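Local coordinates for pectinesterase (Aspergillus niger, PDB 5C1E), which catalyses the hydrolysis of methyl esters in pectin, releasing methanol and leaving de-esterified galacturonate units in the chain, and probably contributes to the maceration of plant tissue, at residues A[186-191]-A[221-226]; A[225-230]-A[254-259]; A[120-125]-A[143-148]. One frame throughout, in Å; residues are numbered along the deposited sequence. Where two conformers were deposited one is given.

Contact 1: A[186-191]-A[221-226]; sequences ASSRET and RPWRVL. With SO4 (sulfate ion), chain D; SO4 (sulfate ion), chain F; ACT (acetate ion), chain M.
A loop folding over the end of a strand brings Trp223, Arg224 and Leu226 against Ser187, Ser188, Arg189 and Glu190, joining successive coils of the right-handed parallel beta-helix beside the predicted active site. Backbone bonds set the spacing. Ser187 O accepts Arg224 N at 3.2 Å, and a weak, bent bond from Trp223 N. Two residues on, Arg189 O accepts Leu226 N at 2.9 Å. Arg189 answers with its side chain, whose stem, extended from CG to NE, passes close to Leu226 O before NH2 donates to that same oxygen at 2.9 Å. An ST turn, Arg189 N to Ser187 OG, holds the strand end in its bend.

Charge gathers among the side chains. Glu190 lies alongside Arg224, carboxylate and guanidinium nearly coplanar (18°), in a long salt bridge of 3.5 Å from OE2 to NE. A bend at chi2 (-80°) turns Arg224 back so that CZ sits over the rim of the Trp223 ring and NH2 reaches Trp223 O. The indole packs on Ser188, CE3 to CB 3.4 Å, while its NE1 donates in the ring plane to O1 of one sulfate at 3.0 Å. Arg224 NH1 and NH2 hold that same sulfate, and NE and NH1 a second one. Nearby, Arg221 NE is salt-bridged to Asp161, the predicted active-site residue, and its NH1 meets an acetate. Though these ions probably came from the crystallisation liquor, the arginines and the indole N-H can evidently take up anions here, consistent with a polymer substrate that gains carboxylates as it is de-esterified.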
loop_
_atom_site.group_PDB
_atom_site.type_symbol
_atom_site.label_atom_id
_atom_site.label_comp_id
_atom_site.label_asym_id
_atom_site.label_seq_id
_atom_site.Cartn_x
_atom_site.Cartn_y
_atom_site.Cartn_z
ATOM N N ALA A 186 -2.378 -1.596 11.005
ATOM C CA ALA A 186 -2.865 -2.684 11.819
ATOM C C ALA A 186 -2.144 -3.982 11.442
ATOM O O ALA A 186 -2.659 -4.818 10.694
ATOM C CB ALA A 186 -4.380 -2.814 11.670
ATOM N N SER A 187 -0.929 -4.131 11.962
ATOM C CA SER A 187 -0.109 -5.295 11.648
ATOM C C SER A 187 -0.629 -6.527 12.375
ATOM O O SER A 187 -0.976 -6.454 13.553
ATOM C CB SER A 187 1.351 -5.072 12.021
ATOM O OG SER A 187 2.073 -6.295 12.024
ATOM N N SER A 188 -0.634 -7.649 11.658
ATOM C CA SER A 188 -1.034 -8.943 12.203
ATOM C C SER A 188 0.170 -9.866 12.482
ATOM O O SER A 188 0.008 -11.088 12.625
ATOM C CB SER A 188 -2.033 -9.629 11.259
ATOM O OG SER A 188 -1.508 -9.670 9.945
ATOM N N ARG A 189 1.361 -9.289 12.649
ATOM C CA ARG A 189 2.491 -10.074 13.120
ATOM C C ARG A 189 2.133 -10.691 14.477
ATOM O O ARG A 189 1.659 -9.992 15.382
ATOM C CB ARG A 189 3.749 -9.208 13.228
ATOM C CG ARG A 189 4.968 -9.962 13.720
ATOM C CD ARG A 189 6.250 -9.146 13.559
ATOM N NE ARG A 189 7.418 -9.865 14.072
ATOM C CZ ARG A 189 7.893 -9.801 15.326
ATOM N NH1 ARG A 189 8.949 -10.526 15.656
ATOM N NH2 ARG A 189 7.343 -9.020 16.257
ATOM N N GLU A 190 2.341 -12.001 14.611
ATOM C CA GLU A 190 1.834 -12.709 15.786
ATOM C C GLU A 190 2.765 -13.731 16.455
ATOM O O GLU A 190 2.397 -14.280 17.480
ATOM C CB GLU A 190 0.484 -13.362 15.454
ATOM C CG GLU A 190 0.559 -14.596 14.588
ATOM C CD GLU A 190 -0.811 -15.079 14.093
ATOM O OE1 GLU A 190 -0.862 -16.186 13.503
ATOM O OE2 GLU A 190 -1.825 -14.380 14.285
ATOM N N THR A 191 3.953 -13.959 15.902
ATOM C CA THR A 191 4.932 -14.879 16.495
ATOM C C THR A 191 6.306 -14.258 16.466
ATOM O O THR A 191 6.592 -13.400 15.634
ATOM C CB THR A 191 5.008 -16.250 15.775
ATOM O OG1 THR A 191 5.378 -16.086 14.389
ATOM C CG2 THR A 191 3.691 -16.990 15.909
ATOM N N ARG A 221 -2.462 0.361 15.555
ATOM C CA ARG A 221 -2.911 -0.501 16.632
ATOM C C ARG A 221 -2.630 -1.956 16.245
ATOM O O ARG A 221 -2.486 -2.268 15.053
ATOM C CB ARG A 221 -4.379 -0.240 16.955
ATOM C CG ARG A 221 -5.328 -0.521 15.798
ATOM C CD ARG A 221 -6.752 -0.172 16.186
ATOM N NE ARG A 221 -7.702 -0.672 15.203
ATOM C CZ ARG A 221 -8.964 -1.003 15.477
ATOM N NH1 ARG A 221 -9.429 -0.889 16.709
ATOM N NH2 ARG A 221 -9.756 -1.462 14.523
ATOM N N PRO A 222 -2.526 -2.849 17.236
ATOM C CA PRO A 222 -2.069 -4.211 16.923
ATOM C C PRO A 222 -3.203 -5.163 16.557
ATOM O O PRO A 222 -3.988 -5.571 17.428
ATOM C CB PRO A 222 -1.374 -4.655 18.206
ATOM C CG PRO A 222 -1.994 -3.850 19.289
ATOM C CD PRO A 222 -2.496 -2.564 18.686
ATOM N N TRP A 223 -3.274 -5.540 15.289
ATOM C CA TRP A 223 -4.294 -6.480 14.861
ATOM C C TRP A 223 -4.015 -7.847 15.495
ATOM O O TRP A 223 -4.935 -8.563 15.850
ATOM C CB TRP A 223 -4.366 -6.521 13.338
ATOM C CG TRP A 223 -5.489 -7.331 12.779
ATOM C CD1 TRP A 223 -6.644 -7.683 13.408
ATOM C CD2 TRP A 223 -5.590 -7.840 11.438
ATOM N NE1 TRP A 223 -7.432 -8.418 12.565
ATOM C CE2 TRP A 223 -6.809 -8.527 11.347
ATOM C CE3 TRP A 223 -4.762 -7.785 10.316
ATOM C CZ2 TRP A 223 -7.224 -9.162 10.174
ATOM C CZ3 TRP A 223 -5.163 -8.432 9.148
ATOM C CH2 TRP A 223 -6.376 -9.109 9.089
ATOM N N ARG A 224 -2.736 -8.192 15.649
ATOM C CA ARG A 224 -2.315 -9.358 16.429
ATOM C C ARG A 224 -1.219 -8.906 17.390
ATOM O O ARG A 224 -0.746 -7.764 17.298
ATOM C CB ARG A 224 -1.818 -10.480 15.522
ATOM C CG ARG A 224 -2.875 -11.009 14.553
ATOM C CD ARG A 224 -3.812 -11.975 15.245
ATOM N NE ARG A 224 -4.790 -12.549 14.319
ATOM C CZ ARG A 224 -5.943 -11.973 13.987
ATOM N NH1 ARG A 224 -6.763 -12.577 13.131
ATOM N NH2 ARG A 224 -6.293 -10.793 14.484
ATOM N N VAL A 225 -0.800 -9.797 18.284
ATOM C CA VAL A 225 -0.099 -9.374 19.500
ATOM C C VAL A 225 1.353 -8.918 19.294
ATOM O O VAL A 225 1.931 -8.280 20.183
ATOM C CB VAL A 225 -0.146 -10.454 20.601
ATOM C CG1 VAL A 225 -1.575 -10.693 21.066
ATOM C CG2 VAL A 225 0.483 -11.763 20.136
ATOM N N LEU A 226 1.953 -9.237 18.159
ATOM C CA LEU A 226 3.362 -8.892 17.951
ATOM C C LEU A 226 3.583 -7.930 16.773
ATOM O O LEU A 226 4.653 -7.900 16.159
ATOM C CB LEU A 226 4.223 -10.163 17.870
ATOM C CG LEU A 226 4.530 -10.768 19.245
ATOM C CD1 LEU A 226 5.042 -12.196 19.142
ATOM C CD2 LEU A 226 5.543 -9.939 20.007
HETATM S S SO4 D . -10.064 -10.669 13.459
HETATM O O1 SO4 D . -10.278 -9.342 12.846
HETATM O O2 SO4 D . -11.376 -11.251 13.809
HETATM O O3 SO4 D . -9.388 -11.535 12.483
HETATM O O4 SO4 D . -9.257 -10.502 14.687
HETATM S S SO4 F . -5.135 -16.273 13.538
HETATM O O1 SO4 F . -4.975 -15.252 12.477
HETATM O O2 SO4 F . -6.517 -16.814 13.507
HETATM O O3 SO4 F . -4.163 -17.368 13.306
HETATM O O4 SO4 F . -4.850 -15.652 14.860
HETATM C C ACT M . -11.273 -3.836 18.024
HETATM O O ACT M . -11.657 -2.712 17.621
HETATM O OXT ACT M . -10.746 -4.007 19.151
HETATM C CH3 ACT M . -11.449 -5.024 17.123
HETATM O O HOH W 1 -0.098 -1.777 13.781
#

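Contact 2: A[225-230]-A[254-259]; sequences VLARVI and PLYYEY. With SO4 (sulfate ion), chain E.
Strands 228-230 and 255-259 pair in parallel in one of the long sheets of the beta-helix, with Arg228 beside Leu255, Val229 beside Tyr256 and Ile230 beside Tyr257. Their axes run 4.8 Å apart and closely aligned. Three backbone bonds alternate between the strands: Leu255 N to Ala227 O at 2.7 Å, Val229 N to Leu255 O at 2.9 Å and Tyr257 N to Val229 O at 3.0 Å. The alpha hydrogens of Arg228, Tyr256 and Ile230 point to carbonyl oxygens in between.

Such pairing of one coil with the next is the building principle of the parallel beta-helix, and 255-259 is an edge strand of its sheet within the chain. The side chains of Val229 and Tyr256 share one face, where Val229 also touches Thr185 of another wall of the coil. Here Tyr256 lays CE1 against Val229 CG2 (3.8 Å) and near Ala227 CB, and Pro254 CB sits over the centre of its ring; Trp245 stacks on this tyrosine too.

On the other face, Ile230 CG1 reaches across to Tyr257 CB at 3.7 Å, while the aliphatic stem of Arg228 crosses Leu255, CG to CB 3.8 Å. A turn at chi3 (58°) then swings the guanidinium out of line with that stem. Its NH1 and NH2 grip a sulfate ion through two oxygens, in a fork of nearly straight bonds, and a water at its edge links NH1 to Tyr257 OH. Trp197 makes a cation-pi contact with Arg228 and meets the Tyr257 ring. At the loop end, Leu226 and Leu255 lie side by side with their CD2 methyls touching.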
loop_
_atom_site.group_PDB
_atom_site.type_symbol
_atom_site.label_atom_id
_atom_site.label_comp_id
_atom_site.label_asym_id
_atom_site.label_seq_id
_atom_site.Cartn_x
_atom_site.Cartn_y
_atom_site.Cartn_z
ATOM N N VAL A 225 -0.800 -9.797 18.284
ATOM C CA VAL A 225 -0.099 -9.374 19.500
ATOM C C VAL A 225 1.353 -8.918 19.294
ATOM O O VAL A 225 1.931 -8.280 20.183
ATOM C CB VAL A 225 -0.146 -10.454 20.601
ATOM C CG1 VAL A 225 -1.575 -10.693 21.066
ATOM C CG2 VAL A 225 0.483 -11.763 20.136
ATOM N N LEU A 226 1.953 -9.237 18.159
ATOM C CA LEU A 226 3.362 -8.892 17.951
ATOM C C LEU A 226 3.583 -7.930 16.773
ATOM O O LEU A 226 4.653 -7.900 16.159
ATOM C CB LEU A 226 4.223 -10.163 17.870
ATOM C CG LEU A 226 4.530 -10.768 19.245
ATOM C CD1 LEU A 226 5.042 -12.196 19.142
ATOM C CD2 LEU A 226 5.543 -9.939 20.007
ATOM N N ALA A 227 2.560 -7.130 16.496
ATOM C CA ALA A 227 2.602 -6.073 15.504
ATOM C C ALA A 227 3.922 -5.309 15.615
ATOM O O ALA A 227 4.270 -4.868 16.705
ATOM C CB ALA A 227 1.457 -5.116 15.751
ATOM N N ARG A 228 4.619 -5.133 14.497
ATOM C CA ARG A 228 5.868 -4.369 14.477
ATOM C C ARG A 228 5.900 -3.304 13.397
ATOM O O ARG A 228 5.879 -3.612 12.200
ATOM C CB ARG A 228 7.065 -5.291 14.287
ATOM C CG ARG A 228 8.400 -4.551 14.322
ATOM C CD ARG A 228 9.548 -5.465 14.706
ATOM N NE ARG A 228 9.679 -6.585 13.792
ATOM C CZ ARG A 228 10.506 -7.607 13.993
ATOM N NH1 ARG A 228 11.289 -7.626 15.069
ATOM N NH2 ARG A 228 10.568 -8.603 13.119
ATOM N N VAL A 229 5.963 -2.052 13.833
ATOM C CA VAL A 229 5.895 -0.914 12.921
ATOM C C VAL A 229 6.862 0.172 13.376
ATOM O O VAL A 229 6.912 0.484 14.571
ATOM C CB VAL A 229 4.487 -0.317 12.915
ATOM C CG1 VAL A 229 4.396 0.846 11.939
ATOM C CG2 VAL A 229 3.435 -1.388 12.578
ATOM N N ILE A 230 7.612 0.726 12.421
ATOM C CA ILE A 230 8.468 1.899 12.662
ATOM C C ILE A 230 8.128 3.026 11.693
ATOM O O ILE A 230 8.014 2.798 10.479
ATOM C CB ILE A 230 9.988 1.562 12.622
ATOM C CG1 ILE A 230 10.811 2.828 12.906
ATOM C CG2 ILE A 230 10.410 0.935 11.307
ATOM C CD1 ILE A 230 12.241 2.531 13.291
ATOM N N PRO A 254 3.092 -4.937 21.213
ATOM C CA PRO A 254 3.587 -4.491 19.918
ATOM C C PRO A 254 5.003 -3.954 19.998
ATOM O O PRO A 254 5.444 -3.510 21.061
ATOM C CB PRO A 254 2.622 -3.358 19.533
ATOM C CG PRO A 254 2.152 -2.834 20.825
ATOM C CD PRO A 254 2.033 -4.057 21.725
ATOM N N LEU A 255 5.695 -4.016 18.874
ATOM C CA LEU A 255 7.012 -3.400 18.714
ATOM C C LEU A 255 6.841 -2.165 17.822
ATOM O O LEU A 255 6.883 -2.224 16.574
ATOM C CB LEU A 255 8.013 -4.388 18.117
ATOM C CG LEU A 255 8.387 -5.641 18.929
ATOM C CD1 LEU A 255 8.759 -5.282 20.361
ATOM C CD2 LEU A 255 7.269 -6.662 18.954
ATOM N N TYR A 256 6.608 -1.054 18.496
ATOM C CA TYR A 256 6.291 0.227 17.874
ATOM C C TYR A 256 7.382 1.274 18.126
ATOM O O TYR A 256 7.721 1.586 19.272
ATOM C CB TYR A 256 4.974 0.722 18.444
ATOM C CG TYR A 256 3.713 0.028 17.952
ATOM C CD1 TYR A 256 3.678 -0.686 16.754
ATOM C CD2 TYR A 256 2.528 0.117 18.698
ATOM C CE1 TYR A 256 2.491 -1.281 16.303
ATOM C CE2 TYR A 256 1.352 -0.474 18.268
ATOM C CZ TYR A 256 1.331 -1.164 17.079
ATOM O OH TYR A 256 0.155 -1.705 16.648
ATOM N N TYR A 257 7.885 1.852 17.039
ATOM C CA TYR A 257 9.060 2.704 17.084
ATOM C C TYR A 257 8.861 3.987 16.303
ATOM O O TYR A 257 8.154 4.019 15.287
ATOM C CB TYR A 257 10.235 2.001 16.433
ATOM C CG TYR A 257 10.575 0.628 16.950
ATOM C CD1 TYR A 257 11.435 0.476 18.019
ATOM C CD2 TYR A 257 10.073 -0.513 16.343
ATOM C CE1 TYR A 257 11.803 -0.772 18.472
ATOM C CE2 TYR A 257 10.433 -1.772 16.785
ATOM C CZ TYR A 257 11.281 -1.900 17.858
ATOM O OH TYR A 257 11.648 -3.140 18.318
ATOM N N GLU A 258 9.520 5.041 16.765
ATOM C CA GLU A 258 9.707 6.235 15.951
ATOM C C GLU A 258 11.176 6.642 15.941
ATOM O O GLU A 258 11.870 6.485 16.938
ATOM C CB GLU A 258 8.879 7.368 16.491
ATOM C CG GLU A 258 7.394 7.227 16.244
ATOM C CD GLU A 258 6.639 8.325 16.954
ATOM O OE1 GLU A 258 6.411 9.371 16.312
ATOM O OE2 GLU A 258 6.324 8.155 18.154
ATOM N N TYR A 259 11.657 7.151 14.813
ATOM C CA TYR A 259 13.045 7.594 14.735
ATOM C C TYR A 259 13.186 8.777 13.790
ATOM O O TYR A 259 12.945 8.648 12.592
ATOM C CB TYR A 259 13.984 6.469 14.281
ATOM C CG TYR A 259 15.426 6.922 14.313
ATOM C CD1 TYR A 259 16.143 6.923 15.509
ATOM C CD2 TYR A 259 16.053 7.408 13.170
ATOM C CE1 TYR A 259 17.450 7.373 15.561
ATOM C CE2 TYR A 259 17.361 7.863 13.213
ATOM C CZ TYR A 259 18.052 7.842 14.417
ATOM O OH TYR A 259 19.355 8.279 14.484
HETATM S S SO4 E . 13.399 -10.406 14.645
HETATM O O1 SO4 E . 14.478 -9.397 14.512
HETATM O O2 SO4 E . 12.631 -10.504 13.388
HETATM O O3 SO4 E . 13.994 -11.720 14.970
HETATM O O4 SO4 E . 12.526 -10.009 15.777
HETATM O O HOH W 2 11.933 -5.729 17.201
#

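Contact 3: A[120-125]-A[143-148]; sequences ALVGNA and YVKAGT
Leu121, Val122 and Gly123 meet Tyr143 through straightforward parallel-strand hydrogen bonding, which becomes irregular further along. Tyr143 N donates to Leu121 O, and Gly123 N to Tyr143 O, both at 2.9 Å. Beyond them Val144 forms the centre of an inverse gamma turn, and the pairing slips by one residue, so that Asn124 comes to lie beside Ala146. Gly123 O therefore faces two donors, Lys145 N and Ala146 N, both weakly bonded, and Ala125 N reaches Ala146 O only weakly at 3.4 Å. Gly147, which carries no side chain, turns its alpha hydrogen to Ala125 O in a CA-H...O contact, Gly147 CA to Ala125 O 3.5 Å.

Apolar contact centres on Val122 and Tyr143, which lie side by side and point the same way. With CG2 anti to the backbone N, Val122 brings that methyl 3.6 Å from Tyr143 CD2. Lys145 CB rests over one face of the same ring, toward its rim.

Among the polar side chains, Lys145 stretches out and crosses the Asn124 side chain at an angle, Lys145 CD to Asn124 CG 3.8 Å. Its ammonium group continues to a salt bridge with Asp89. Asn124 OD1 meets Ala146 CB at 3.6 Å.

The two strands, turned 19° from each other, are consecutive members of one sheet of the beta-helix. Strand 94-96 hydrogen-bonds to the edge of 121-124 away from 143-146; on the other side strand 163-165 follows, and its Phe164 stacks on Tyr143. Val144 points to the opposite face from Tyr143, onto Gln149 and Tyr151 of strand 148-152, in another wall of the same solenoid.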
loop_
_atom_site.group_PDB
_atom_site.type_symbol
_atom_site.label_atom_id
_atom_site.label_comp_id
_atom_site.label_asym_id
_atom_site.label_seq_id
_atom_site.Cartn_x
_atom_site.Cartn_y
_atom_site.Cartn_z
ATOM N N ALA A 120 -9.089 -2.032 -1.183
ATOM C CA ALA A 120 -8.727 -1.522 -2.509
ATOM C C ALA A 120 -7.764 -2.490 -3.183
ATOM O O ALA A 120 -8.070 -3.015 -4.240
ATOM C CB ALA A 120 -8.128 -0.138 -2.417
ATOM N N LEU A 121 -6.623 -2.756 -2.561
ATOM C CA LEU A 121 -5.671 -3.721 -3.099
ATOM C C LEU A 121 -5.148 -4.638 -2.009
ATOM O O LEU A 121 -4.874 -4.190 -0.885
ATOM C CB LEU A 121 -4.503 -3.038 -3.830
ATOM C CG LEU A 121 -3.474 -3.993 -4.462
ATOM C CD1 LEU A 121 -2.947 -3.460 -5.777
ATOM C CD2 LEU A 121 -2.322 -4.290 -3.515
ATOM N N VAL A 122 -5.072 -5.934 -2.322
ATOM C CA VAL A 122 -4.399 -6.863 -1.432
ATOM C C VAL A 122 -3.113 -7.322 -2.108
ATOM O O VAL A 122 -3.102 -7.729 -3.287
ATOM C CB VAL A 122 -5.281 -8.052 -0.949
ATOM C CG1 VAL A 122 -6.031 -8.709 -2.074
ATOM C CG2 VAL A 122 -4.443 -9.089 -0.202
ATOM N N GLY A 123 -2.035 -7.218 -1.353
ATOM C CA GLY A 123 -0.752 -7.757 -1.751
ATOM C C GLY A 123 -0.492 -9.039 -1.006
ATOM O O GLY A 123 -0.327 -9.026 0.209
ATOM N N ASN A 124 -0.474 -10.156 -1.727
ATOM C CA ASN A 124 -0.316 -11.470 -1.095
ATOM C C ASN A 124 0.653 -12.340 -1.887
ATOM O O ASN A 124 0.290 -13.395 -2.412
ATOM C CB ASN A 124 -1.688 -12.129 -0.932
ATOM C CG ASN A 124 -1.635 -13.427 -0.159
ATOM O OD1 ASN A 124 -0.731 -13.653 0.638
ATOM N ND2 ASN A 124 -2.600 -14.296 -0.407
ATOM N N ALA A 125 1.892 -11.876 -1.938
ATOM C CA ALA A 125 2.984 -12.511 -2.677
ATOM C C ALA A 125 4.291 -11.778 -2.355
ATOM O O ALA A 125 4.298 -10.729 -1.705
ATOM C CB ALA A 125 2.713 -12.468 -4.171
ATOM N N TYR A 143 -4.386 -3.946 1.972
ATOM C CA TYR A 143 -4.189 -5.181 2.697
ATOM C C TYR A 143 -2.833 -5.705 2.320
ATOM O O TYR A 143 -2.697 -6.366 1.300
ATOM C CB TYR A 143 -5.279 -6.167 2.329
ATOM C CG TYR A 143 -5.401 -7.417 3.185
ATOM C CD1 TYR A 143 -4.636 -7.620 4.338
ATOM C CD2 TYR A 143 -6.315 -8.391 2.842
ATOM C CE1 TYR A 143 -4.789 -8.776 5.108
ATOM C CE2 TYR A 143 -6.483 -9.534 3.607
ATOM C CZ TYR A 143 -5.725 -9.720 4.744
ATOM O OH TYR A 143 -5.902 -10.883 5.492
ATOM N N VAL A 144 -1.819 -5.334 3.111
ATOM C CA VAL A 144 -0.472 -5.860 2.906
ATOM C C VAL A 144 -0.418 -7.216 3.636
ATOM O O VAL A 144 0.121 -7.353 4.724
ATOM C CB VAL A 144 0.614 -4.858 3.331
ATOM C CG1 VAL A 144 0.542 -3.627 2.425
ATOM C CG2 VAL A 144 0.510 -4.425 4.793
ATOM N N LYS A 145 -1.044 -8.204 3.021
ATOM C CA LYS A 145 -1.420 -9.421 3.721
ATOM C C LYS A 145 -0.222 -10.284 4.078
ATOM O O LYS A 145 -0.094 -10.761 5.214
ATOM C CB LYS A 145 -2.411 -10.231 2.863
ATOM C CG LYS A 145 -2.799 -11.562 3.485
ATOM C CD LYS A 145 -3.867 -12.259 2.651
ATOM C CE LYS A 145 -4.464 -13.412 3.439
ATOM N NZ LYS A 145 -5.377 -14.195 2.581
ATOM N N ALA A 146 0.643 -10.506 3.091
ATOM C CA ALA A 146 1.833 -11.323 3.296
ATOM C C ALA A 146 2.862 -11.058 2.214
ATOM O O ALA A 146 2.532 -10.559 1.132
ATOM C CB ALA A 146 1.471 -12.799 3.302
ATOM N N GLY A 147 4.097 -11.446 2.506
ATOM C CA GLY A 147 5.205 -11.313 1.578
ATOM C C GLY A 147 5.960 -9.999 1.661
ATOM O O GLY A 147 5.537 -9.060 2.344
ATOM N N THR A 148 7.085 -9.942 0.957
ATOM C CA THR A 148 7.932 -8.759 0.940
ATOM C C THR A 148 7.392 -7.789 -0.101
ATOM O O THR A 148 7.079 -8.182 -1.227
ATOM C CB THR A 148 9.390 -9.121 0.652
ATOM O OG1 THR A 148 9.463 -9.933 -0.518
ATOM C CG2 THR A 148 9.968 -9.883 1.832
#

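From the N terminus, contact 3 comes first: 120-125 meets 143-148 after one circuit of the solenoid through strands 128-131 and 134-136. Contact 1 follows in series, closing a later circuit from 186-191 to 221-226 by way of strands 198-201 and 204-207. Contact 2 takes over where contact 1 ends, sharing Val225 and Leu226, and closes the next circuit at 254-259. None nests within another or crosses it. Contacts 1 and 3 reach the same sheet, and Trp223, in the loop beyond it, brings CH2 within 4.0 Å of Tyr143 OH. Contact 2 belongs to another sheet, so the shared loop carries the chain from one wall to another.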